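Local coordinates for N-alpha-acetyltransferase 35, NatC auxiliary subunit (Saccharomyces cerevisiae, PDB 6YGA), which serves as the large auxiliary subunit of the heterotrimeric NatC complex, which acetylates the N-terminal methionine of the L-A virus Gag protein, at residues A93-L96 / L97-I101. Sequence-based numbering, arbitrary orientation.
Sequences ADRL and LRCVI
L97 N donates to A93 O at 3.1 Å, the first of five successive i to i+4 backbone bonds, donated by L97 through I101, that keep 93-101 in regular alpha-helix. The L97 side chain leans back over the same turn, with CG 3.7 Å from A93 O. R98 adds a side-chain link to its own backbone bond with D94 O: an i to i+4 salt bridge in which the guanidinium meets the carboxylate side-on through NE and NH2. R98 NE and NH2 each lie 3.2 Å from D94 OD2 and approach it from the same face, above the carboxylate plane, while NE also makes a weak bond to D94 OD1. The two flat groups are turned 25° apart. A bend in the arginine chain (chi3 -60°) folds the guanidinium back along the helix toward D94. Outside partners complete the pair, Y297 OH bonding D94 OD1 and P294 O accepting from R98 NH1, so the buried carboxylate is tied to the chain that leads into helix 298-311. At C99 the backbone N lies 2.7 Å from R95 O, and SG rests 4.1 Å from the aliphatic CG of R95. V100 N bonds L96 O, against which V100 CG2 also packs at 3.3 Å. The apolar side chains of this part of helix 85-104 spread over three neighbouring helices: L96 and V100 pack on V155 of helix 142-167, A93 and L97 on I223 of helix 215-231, and L97, with I101, also reaches F300 of helix 298-311, placing this segment within a helical bundle.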
loop_
_atom_site.group_PDB
_atom_site.type_symbol
_atom_site.label_atom_id
_atom_site.label_comp_id
_atom_site.label_asym_id
_atom_site.label_seq_id
_atom_site.Cartn_x
_atom_site.Cartn_y
_atom_site.Cartn_z
ATOM N N ALA B 93 22.341 21.921 -4.350
ATOM C CA ALA B 93 22.341 20.955 -3.257
ATOM C C ALA B 93 21.014 20.968 -2.510
ATOM O O ALA B 93 20.510 19.913 -2.109
ATOM C CB ALA B 93 23.499 21.240 -2.301
ATOM N N ASP B 94 20.429 22.151 -2.320
ATOM C CA ASP B 94 19.163 22.242 -1.600
ATOM C C ASP B 94 18.056 21.486 -2.321
ATOM O O ASP B 94 17.327 20.699 -1.708
ATOM C CB ASP B 94 18.774 23.705 -1.409
ATOM C CG ASP B 94 17.315 23.871 -1.061
ATOM O OD1 ASP B 94 16.905 23.405 0.021
ATOM O OD2 ASP B 94 16.577 24.465 -1.874
ATOM N N ARG B 95 17.908 21.719 -3.628
ATOM C CA ARG B 95 16.839 21.059 -4.371
ATOM C C ARG B 95 17.051 19.551 -4.416
ATOM O O ARG B 95 16.085 18.780 -4.374
ATOM C CB ARG B 95 16.742 21.638 -5.781
ATOM C CG ARG B 95 15.807 20.866 -6.694
ATOM C CD ARG B 95 15.230 21.747 -7.781
ATOM N NE ARG B 95 14.363 20.982 -8.669
ATOM C CZ ARG B 95 13.563 21.518 -9.585
ATOM N NH1 ARG B 95 13.511 22.834 -9.737
ATOM N NH2 ARG B 95 12.811 20.736 -10.346
ATOM N N LEU B 96 18.308 19.111 -4.489
ATOM C CA LEU B 96 18.584 17.679 -4.482
ATOM C C LEU B 96 18.137 17.037 -3.172
ATOM O O LEU B 96 17.568 15.939 -3.176
ATOM C CB LEU B 96 20.070 17.431 -4.729
ATOM C CG LEU B 96 20.516 15.968 -4.694
ATOM C CD1 LEU B 96 19.854 15.168 -5.806
ATOM C CD2 LEU B 96 22.028 15.872 -4.782
ATOM N N LEU B 97 18.378 17.707 -2.042
ATOM C CA LEU B 97 17.927 17.176 -0.759
ATOM C C LEU B 97 16.406 17.146 -0.674
ATOM O O LEU B 97 15.830 16.195 -0.133
ATOM C CB LEU B 97 18.507 17.991 0.395
ATOM C CG LEU B 97 19.959 17.690 0.769
ATOM C CD1 LEU B 97 20.346 18.397 2.060
ATOM C CD2 LEU B 97 20.169 16.190 0.893
ATOM N N ARG B 98 15.736 18.177 -1.193
ATOM C CA ARG B 98 14.278 18.147 -1.200
ATOM C C ARG B 98 13.752 17.149 -2.225
ATOM O O ARG B 98 12.630 16.649 -2.079
ATOM C CB ARG B 98 13.716 19.548 -1.446
ATOM C CG ARG B 98 13.893 20.474 -0.248
ATOM C CD ARG B 98 13.361 21.881 -0.487
ATOM N NE ARG B 98 14.027 22.556 -1.595
ATOM C CZ ARG B 98 13.419 22.922 -2.719
ATOM N NH1 ARG B 98 12.125 22.685 -2.884
ATOM N NH2 ARG B 98 14.105 23.533 -3.675
ATOM N N CYS B 99 14.545 16.835 -3.254
ATOM C CA CYS B 99 14.197 15.720 -4.129
ATOM C C CYS B 99 14.258 14.397 -3.374
ATOM O O CYS B 99 13.446 13.497 -3.617
ATOM C CB CYS B 99 15.120 15.690 -5.348
ATOM S SG CYS B 99 14.707 16.881 -6.646
ATOM N N VAL B 100 15.214 14.264 -2.451
ATOM C CA VAL B 100 15.286 13.065 -1.617
ATOM C C VAL B 100 14.022 12.927 -0.776
ATOM O O VAL B 100 13.462 11.831 -0.646
ATOM C CB VAL B 100 16.553 13.100 -0.741
ATOM C CG1 VAL B 100 16.548 11.955 0.263
ATOM C CG2 VAL B 100 17.806 13.047 -1.608
ATOM N N ILE B 101 13.542 14.038 -0.214
ATOM C CA ILE B 101 12.332 14.009 0.604
ATOM C C ILE B 101 11.119 13.651 -0.248
ATOM O O ILE B 101 10.297 12.811 0.135
ATOM C CB ILE B 101 12.141 15.357 1.322
ATOM C CG1 ILE B 101 13.302 15.623 2.287
ATOM C CG2 ILE B 101 10.810 15.395 2.058
ATOM C CD1 ILE B 101 13.308 17.024 2.876
#